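Glucose 1-dehydrogenase (Haloferax mediterranei, PDB 2VWP) catalyses the zinc-dependent oxidation of D-glucose and related aldoses, using NADP(+) in preference to NAD(+) as electron acceptor. Local coordinates at residues K2-K7 against L59-E64; T32-V37 against L145-E150. All coordinates share one frame; numbering follows the deposited sequence.

Interaction 1 of 2, residues K2-K7 against L59-E64. With ZN (zinc ion), chain C.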
ATOM      1  N   LYS A   2      19.418 -10.030 -39.356  1.00 26.19           N
ATOM      2  CA  LYS A   2      19.834 -10.891 -38.259  1.00 27.35           C
ATOM      3  C   LYS A   2      19.065 -10.575 -36.978  1.00 28.66           C
ATOM      4  O   LYS A   2      18.674  -9.430 -36.744  1.00 27.92           O
ATOM      5  CB  LYS A   2      21.349 -10.814 -38.049  1.00 28.88           C
ATOM      6  CG  LYS A   2      22.130 -11.410 -39.220  1.00 30.29           C
ATOM      7  CD  LYS A   2      23.625 -11.563 -38.936  1.00 32.52           C
ATOM      8  CE  LYS A   2      24.306 -12.328 -40.090  1.00 34.53           C
ATOM      9  NZ  LYS A   2      25.795 -12.376 -39.986  1.00 33.55           N
ATOM     10  N   ALA A   3      18.824 -11.600 -36.171  1.00 26.34           N
ATOM     11  CA  ALA A   3      18.204 -11.441 -34.865  1.00 27.70           C
ATOM     12  C   ALA A   3      18.777 -12.502 -33.926  1.00 30.86           C
ATOM     13  O   ALA A   3      19.291 -13.528 -34.395  1.00 33.32           O
ATOM     14  CB  ALA A   3      16.695 -11.567 -34.975  1.00 25.22           C
ATOM     15  N   ILE A   4      18.728 -12.235 -32.619  1.00 27.76           N
ATOM     16  CA  ILE A   4      19.129 -13.190 -31.585  1.00 27.48           C
ATOM     17  C   ILE A   4      17.860 -13.730 -30.944  1.00 29.18           C
ATOM     18  O   ILE A   4      17.037 -12.949 -30.426  1.00 25.89           O
ATOM     19  CB  ILE A   4      20.028 -12.524 -30.518  1.00 27.26           C
ATOM     20  CG1 ILE A   4      21.307 -11.998 -31.177  1.00 29.02           C
ATOM     21  CG2 ILE A   4      20.349 -13.479 -29.371  1.00 24.78           C
ATOM     22  CD1 ILE A   4      21.954 -10.899 -30.398  1.00 34.49           C
ATOM     23  N   ALA A   5      17.708 -15.057 -30.989  1.00 24.85           N
ATOM     24  CA  ALA A   5      16.483 -15.722 -30.551  1.00 27.47           C
ATOM     25  C   ALA A   5      16.746 -17.037 -29.795  1.00 29.36           C
ATOM     26  O   ALA A   5      17.836 -17.623 -29.894  1.00 29.57           O
ATOM     27  CB  ALA A   5      15.567 -15.977 -31.747  1.00 25.59           C
ATOM     28  N   VAL A   6      15.745 -17.478 -29.036  1.00 32.21           N
ATOM     29  CA  VAL A   6      15.705 -18.862 -28.542  1.00 37.96           C
ATOM     30  C   VAL A   6      14.714 -19.646 -29.403  1.00 39.16           C
ATOM     31  O   VAL A   6      13.591 -19.197 -29.632  1.00 38.71           O
ATOM     32  CB  VAL A   6      15.294 -18.979 -27.041  1.00 38.22           C
ATOM     33  CG1 VAL A   6      15.377 -20.436 -26.566  1.00 40.25           C
ATOM     34  CG2 VAL A   6      16.187 -18.133 -26.173  1.00 40.63           C
ATOM     35  N   LYS A   7      15.157 -20.803 -29.893  1.00 42.88           N
ATOM     36  CA  LYS A   7      14.317 -21.721 -30.669  1.00 46.59           C
ATOM     37  C   LYS A   7      13.748 -22.791 -29.744  1.00 48.60           C
ATOM     38  O   LYS A   7      14.352 -23.107 -28.718  1.00 48.89           O
ATOM     39  CB  LYS A   7      15.144 -22.387 -31.769  1.00 46.30           C
ATOM     40  CG  LYS A   7      15.526 -21.466 -32.911  1.00 48.90           C
ATOM     41  CD  LYS A   7      16.540 -22.124 -33.830  1.00 51.21           C
ATOM     42  CE  LYS A   7      16.431 -21.582 -35.243  1.00 53.53           C
ATOM     43  NZ  LYS A   7      17.212 -22.414 -36.207  1.00 55.48           N
ATOM     44  N   LEU A  59      11.436 -17.228 -30.207  1.00 30.54           N
ATOM     45  CA  LEU A  59      11.164 -15.917 -29.640  1.00 27.66           C
ATOM     46  C   LEU A  59      12.430 -15.079 -29.767  1.00 23.94           C
ATOM     47  O   LEU A  59      13.474 -15.461 -29.251  1.00 25.95           O
ATOM     48  CB  LEU A  59      10.754 -16.034 -28.162  1.00 26.42           C
ATOM     49  CG  LEU A  59      10.551 -14.727 -27.370  1.00 25.03           C
ATOM     50  CD1 LEU A  59       9.386 -13.944 -27.952  1.00 25.13           C
ATOM     51  CD2 LEU A  59      10.348 -14.982 -25.867  1.00 26.30           C
ATOM     52  N   VAL A  60      12.339 -13.951 -30.474  1.00 25.33           N
ATOM     53  CA  VAL A  60      13.403 -12.945 -30.449  1.00 23.28           C
ATOM     54  C   VAL A  60      13.464 -12.317 -29.051  1.00 22.42           C
ATOM     55  O   VAL A  60      12.446 -11.851 -28.505  1.00 22.79           O
ATOM     56  CB  VAL A  60      13.231 -11.848 -31.535  1.00 19.58           C
ATOM     57  CG1 VAL A  60      14.319 -10.782 -31.397  1.00 17.85           C
ATOM     58  CG2 VAL A  60      13.293 -12.459 -32.929  1.00 19.60           C
ATOM     59  N   LEU A  61      14.664 -12.329 -28.489  1.00 22.11           N
ATOM     60  CA  LEU A  61      14.909 -11.893 -27.117  1.00 23.72           C
ATOM     61  C   LEU A  61      15.048 -10.361 -26.984  1.00 24.06           C
ATOM     62  O   LEU A  61      15.081  -9.636 -27.987  1.00 21.86           O
ATOM     63  CB  LEU A  61      16.160 -12.591 -26.587  1.00 26.08           C
ATOM     64  CG  LEU A  61      16.141 -14.130 -26.499  1.00 25.56           C
ATOM     65  CD1 LEU A  61      17.534 -14.670 -26.129  1.00 26.74           C
ATOM     66  CD2 LEU A  61      15.102 -14.590 -25.499  1.00 27.17           C
ATOM     67  N   GLY A  62      15.108  -9.882 -25.742  1.00 23.18           N
ATOM     68  CA  GLY A  62      15.454  -8.494 -25.458  1.00 23.36           C
ATOM     69  C   GLY A  62      14.256  -7.558 -25.372  1.00 23.62           C
ATOM     70  O   GLY A  62      13.475  -7.448 -26.310  1.00 22.46           O
ATOM     71  N   HIS A  63      14.125  -6.858 -24.255  1.00 22.48           N
ATOM     72  CA  HIS A  63      13.036  -5.875 -24.112  1.00 20.50           C
ATOM     73  C   HIS A  63      13.515  -4.459 -23.732  1.00 20.15           C
ATOM     74  O   HIS A  63      12.686  -3.547 -23.534  1.00 21.43           O
ATOM     75  CB  HIS A  63      11.999  -6.387 -23.098  1.00 20.82           C
ATOM     76  CG  HIS A  63      12.512  -6.455 -21.692  1.00 23.03           C
ATOM     77  ND1 HIS A  63      13.117  -7.579 -21.172  1.00 25.41           N
ATOM     78  CD2 HIS A  63      12.517  -5.535 -20.698  1.00 21.77           C
ATOM     79  CE1 HIS A  63      13.473  -7.350 -19.920  1.00 23.83           C
ATOM     80  NE2 HIS A  63      13.108  -6.121 -19.604  1.00 24.13           N
ATOM     81  N   GLU A  64      14.837  -4.278 -23.629  1.00 20.23           N
ATOM     82  CA  GLU A  64      15.454  -3.009 -23.178  1.00 21.36           C
ATOM     83  C   GLU A  64      16.227  -2.410 -24.340  1.00 20.33           C
ATOM     84  O   GLU A  64      17.422  -2.637 -24.490  1.00 22.39           O
ATOM     85  CB  GLU A  64      16.403  -3.267 -22.000  1.00 20.72           C
ATOM     86  CG  GLU A  64      15.745  -4.046 -20.862  1.00 21.91           C
ATOM     87  CD  GLU A  64      16.658  -4.305 -19.698  1.00 24.43           C
ATOM     88  OE1 GLU A  64      17.897  -4.385 -19.885  1.00 24.47           O
ATOM     89  OE2 GLU A  64      16.131  -4.468 -18.576  1.00 25.72           O
TER
HETATM   90 ZN    ZN C 800      13.891  -4.477 -18.176  1.00 34.71          ZN
HETATM   91  O   HOH W   1      13.472  -4.426 -16.049  1.00 24.08           O

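Interaction 2 of 2, residues T32-V37 against L145-E150. With ZN (zinc ion), chain C.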
ATOM      1  N   THR A  32      17.794  -0.804 -34.733  1.00 22.44           N
ATOM      2  CA  THR A  32      18.291  -1.143 -33.405  1.00 20.33           C
ATOM      3  C   THR A  32      19.748  -0.745 -33.196  1.00 22.77           C
ATOM      4  O   THR A  32      20.625  -1.049 -34.011  1.00 21.65           O
ATOM      5  CB  THR A  32      18.109  -2.631 -33.121  1.00 19.39           C
ATOM      6  OG1 THR A  32      16.745  -2.980 -33.363  1.00 19.82           O
ATOM      7  CG2 THR A  32      18.454  -2.974 -31.663  1.00 19.26           C
ATOM      8  N   LEU A  33      19.980  -0.028 -32.103  1.00 17.11           N
ATOM      9  CA  LEU A  33      21.322   0.386 -31.732  1.00 20.43           C
ATOM     10  C   LEU A  33      21.885  -0.628 -30.742  1.00 19.44           C
ATOM     11  O   LEU A  33      22.793  -1.388 -31.082  1.00 19.99           O
ATOM     12  CB  LEU A  33      21.322   1.832 -31.168  1.00 17.89           C
ATOM     13  CG  LEU A  33      20.959   2.929 -32.183  1.00 18.58           C
ATOM     14  CD1 LEU A  33      20.611   4.264 -31.485  1.00 18.78           C
ATOM     15  CD2 LEU A  33      22.105   3.117 -33.185  1.00 18.75           C
ATOM     16  N   ARG A  34      21.297  -0.664 -29.545  1.00 18.98           N
ATOM     17  CA  ARG A  34      21.754  -1.510 -28.454  1.00 18.70           C
ATOM     18  C   ARG A  34      20.561  -2.088 -27.715  1.00 20.43           C
ATOM     19  O   ARG A  34      19.506  -1.457 -27.616  1.00 18.94           O
ATOM     20  CB  ARG A  34      22.644  -0.712 -27.490  1.00 18.46           C
ATOM     21  CG  ARG A  34      24.063  -0.503 -27.996  1.00 19.32           C
ATOM     22  CD  ARG A  34      24.824   0.495 -27.143  1.00 22.92           C
ATOM     23  NE  ARG A  34      26.164   0.694 -27.693  1.00 26.01           N
ATOM     24  CZ  ARG A  34      27.224   1.142 -27.026  1.00 29.22           C
ATOM     25  NH1 ARG A  34      27.133   1.450 -25.725  1.00 28.37           N
ATOM     26  NH2 ARG A  34      28.394   1.281 -27.676  1.00 26.95           N
ATOM     27  N   VAL A  35      20.707  -3.323 -27.245  1.00 19.99           N
ATOM     28  CA  VAL A  35      19.672  -3.950 -26.443  1.00 19.07           C
ATOM     29  C   VAL A  35      20.298  -4.584 -25.201  1.00 21.29           C
ATOM     30  O   VAL A  35      21.226  -5.408 -25.292  1.00 18.82           O
ATOM     31  CB  VAL A  35      18.837  -5.017 -27.218  1.00 19.34           C
ATOM     32  CG1 VAL A  35      17.726  -5.554 -26.324  1.00 17.95           C
ATOM     33  CG2 VAL A  35      18.214  -4.436 -28.518  1.00 16.60           C
ATOM     34  N   GLY A  36      19.772  -4.201 -24.048  1.00 19.23           N
ATOM     35  CA  GLY A  36      20.239  -4.721 -22.774  1.00 20.80           C
ATOM     36  C   GLY A  36      19.759  -6.151 -22.565  1.00 22.69           C
ATOM     37  O   GLY A  36      18.715  -6.559 -23.079  1.00 21.25           O
ATOM     38  N   VAL A  37      20.551  -6.902 -21.808  1.00 22.78           N
ATOM     39  CA  VAL A  37      20.183  -8.215 -21.348  1.00 22.69           C
ATOM     40  C   VAL A  37      19.716  -8.102 -19.908  1.00 25.83           C
ATOM     41  O   VAL A  37      20.311  -7.396 -19.098  1.00 27.28           O
ATOM     42  CB  VAL A  37      21.364  -9.209 -21.427  1.00 23.80           C
ATOM     43  CG1 VAL A  37      21.007 -10.535 -20.740  1.00 24.26           C
ATOM     44  CG2 VAL A  37      21.786  -9.440 -22.870  1.00 20.13           C
ATOM     45  N   LEU A 145      23.864   4.645 -23.936  1.00 19.19           N
ATOM     46  CA  LEU A 145      23.394   3.851 -22.791  1.00 18.97           C
ATOM     47  C   LEU A 145      21.877   3.813 -22.709  1.00 17.91           C
ATOM     48  O   LEU A 145      21.295   3.608 -21.625  1.00 18.40           O
ATOM     49  CB  LEU A 145      24.036   4.346 -21.478  1.00 16.61           C
ATOM     50  CG  LEU A 145      25.567   4.268 -21.407  1.00 21.88           C
ATOM     51  CD1 LEU A 145      26.074   4.891 -20.071  1.00 23.31           C
ATOM     52  CD2 LEU A 145      26.116   2.819 -21.635  1.00 19.07           C
ATOM     53  N   GLY A 146      21.240   3.950 -23.869  1.00 15.42           N
ATOM     54  CA  GLY A 146      19.795   4.105 -23.951  1.00 17.30           C
ATOM     55  C   GLY A 146      19.044   2.854 -23.563  1.00 15.74           C
ATOM     56  O   GLY A 146      17.874   2.922 -23.233  1.00 14.47           O
ATOM     57  N   PHE A 147      19.732   1.707 -23.603  1.00 17.85           N
ATOM     58  CA  PHE A 147      19.149   0.446 -23.157  1.00 19.28           C
ATOM     59  C   PHE A 147      18.855   0.495 -21.638  1.00 19.26           C
ATOM     60  O   PHE A 147      18.157  -0.367 -21.120  1.00 20.70           O
ATOM     61  CB  PHE A 147      20.062  -0.755 -23.554  1.00 17.63           C
ATOM     62  CG  PHE A 147      21.448  -0.684 -22.962  1.00 18.08           C
ATOM     63  CD1 PHE A 147      21.691  -1.103 -21.653  1.00 15.51           C
ATOM     64  CD2 PHE A 147      22.512  -0.175 -23.715  1.00 17.12           C
ATOM     65  CE1 PHE A 147      23.006  -1.026 -21.099  1.00 18.19           C
ATOM     66  CE2 PHE A 147      23.798  -0.090 -23.179  1.00 18.63           C
ATOM     67  CZ  PHE A 147      24.049  -0.519 -21.873  1.00 18.18           C
ATOM     68  N   LEU A 148      19.378   1.515 -20.937  1.00 18.65           N
ATOM     69  CA  LEU A 148      19.132   1.669 -19.512  1.00 18.00           C
ATOM     70  C   LEU A 148      17.820   2.365 -19.181  1.00 16.80           C
ATOM     71  O   LEU A 148      17.373   2.359 -18.034  1.00 19.48           O
ATOM     72  CB  LEU A 148      20.298   2.396 -18.799  1.00 17.50           C
ATOM     73  CG  LEU A 148      21.610   1.621 -18.669  1.00 18.12           C
ATOM     74  CD1 LEU A 148      22.661   2.487 -17.957  1.00 17.55           C
ATOM     75  CD2 LEU A 148      21.402   0.263 -17.930  1.00 18.05           C
ATOM     76  N   ILE A 149      17.199   2.969 -20.175  1.00 19.10           N
ATOM     77  CA  ILE A 149      16.007   3.771 -19.922  1.00 19.27           C
ATOM     78  C   ILE A 149      14.853   2.902 -19.461  1.00 18.49           C
ATOM     79  O   ILE A 149      14.171   3.256 -18.503  1.00 17.35           O
ATOM     80  CB  ILE A 149      15.604   4.636 -21.142  1.00 16.58           C
ATOM     81  CG1 ILE A 149      16.645   5.742 -21.378  1.00 19.76           C
ATOM     82  CG2 ILE A 149      14.158   5.181 -20.982  1.00 16.29           C
ATOM     83  CD1 ILE A 149      16.898   6.698 -20.152  1.00 17.57           C
ATOM     84  N   GLU A 150      14.639   1.772 -20.127  1.00 18.67           N
ATOM     85  CA  GLU A 150      13.583   0.850 -19.678  1.00 17.85           C
ATOM     86  C   GLU A 150      13.724   0.405 -18.205  1.00 15.50           C
ATOM     87  O   GLU A 150      12.759   0.518 -17.455  1.00 17.88           O
ATOM     88  CB  GLU A 150      13.419  -0.346 -20.652  1.00 20.17           C
ATOM     89  CG  GLU A 150      12.109  -1.165 -20.459  1.00 17.49           C
ATOM     90  CD  GLU A 150      12.229  -2.198 -19.352  1.00 20.96           C
ATOM     91  OE1 GLU A 150      13.374  -2.509 -18.952  1.00 21.83           O
ATOM     92  OE2 GLU A 150      11.199  -2.704 -18.868  1.00 20.07           O
TER
HETATM   93 ZN    ZN C 800      13.891  -4.477 -18.176  1.00 34.71          ZN
HETATM   94  O   HOH W   1      13.472  -4.426 -16.049  1.00 24.08           O

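Interaction 1 of 2, residues K2-K7 against L59-E64
A5 and V6 pair with V60 and L59, and the chain then runs on through L61 to the flat imidazole ring of H63. E64 CG lies over one face of that ring, 3.4 Å above its plane and offset toward the rim. Water 1 lies at the ring edge, in plane. The zinc ion holds both side chains, through H63 NE2 and E64 OE2. E150 OE1 and water 1 complete the coordination of this catalytic zinc here.

The contact is an antiparallel strand pair in a small three-stranded sheet, with strand 2-7 in the middle between 14-17 and 58-60. V6 and L59 form a hydrogen-bonded pair. V6 N reaches L59 O at 3.0 Å, and L59 N reaches V6 O at 3.0 Å. One residue on, A5 and V60 form a non-hydrogen-bonded pair.

The side chains sort to two faces. A5 and V60 share one of them, and V60 CG2 lies 4.1 Å from A3 CB. V6 and L59 are on the other. The main apolar touch is V6 CG2 against the fork of L61, 3.7 Å from L61 CD1 and 3.8 Å from L61 CD2. V6 has CG2 beside its own backbone N (CG1 anti to that N, chi1 -176°), which turns this methyl to L61. Helix 39-46 packs on the same group: V6 rests on I45, L61 on D41 and V44. V6 also touches the substrate-binding H49.

Pairing continues one bond past V60. L61 N donates to I4 O at 3.1 Å with an N-H...O angle of 167°, while V60 CG1 packs 3.6 Å from the same I4 O.

Interaction 2 of 2, residues T32-V37 against L145-E150
The R34 side chain runs obliquely past the F147 ring, with its guanidinium plane turned 34° from the plane of the phenyl group. The aliphatic part of the arginine does the touching. R34 CB lies 3.8 Å from F147 CD2, and R34 CD lies 4.1 Å from F147 CE2. Beyond them, F147 CE2 and L145 CD2 come near the guanidinium plane at its edge. The charged end is used elsewhere: NH2 makes a salt bridge to E353, and NH1 has a weak hydrogen bond to E144 O.

F147 also meets the strand backbone. Its CB sits 3.5 Å from G36 N, and the ring approaches that nitrogen at an oblique angle. F147 CG sits between its backbone N and carbonyl carbon (chi1 60°), with CB and the ring turned to the strand at R34 and G36. One ring face has L145 C 4.1 Å above it, offset toward the rim.

The strand carries a classic beta bulge here, with L33 and R34 both facing V66. Across from R34 and G36, F147 sits in a 3-10 segment, 146-148, that leads into helix 149-165, with L148 N bonded to L145 O. The contact thus joins strand 27-36 of the GroES-like domain to the turn just before that helix. F147 also packs on K349 and A351 of strand 349-353 and on V328.

Past the turn, in the helix, E150 binds both the substrate and the catalytic zinc. It bends at chi2 (-83°) and gives one carboxylate oxygen to the metal. E150 OE1 is 2.2 Å from the zinc, whereas E150 OE2 stays 3.3 Å away.

The centres of the two interactions are about 14 Å apart, and segments 59-64 and 145-150 both supply ligands to the zinc. The segments alternate along the chain: 2-7, 32-37, 59-64, 145-150. Interaction 1 belongs to the small antiparallel sheet. Interaction 2 links the larger mixed sheet to the turn before helix 149-165. They touch directly where strand 64-71 pairs with strand 27-36: E64 O is 2.9 Å from G36 N, a probable hydrogen bond, and also packs on F147 CB. The carboxylates of E64 and E150 come close, which the shared zinc ion presumably makes tolerable. Distant parts of the chain thus bring H63, E64 and E150 together round one catalytic metal.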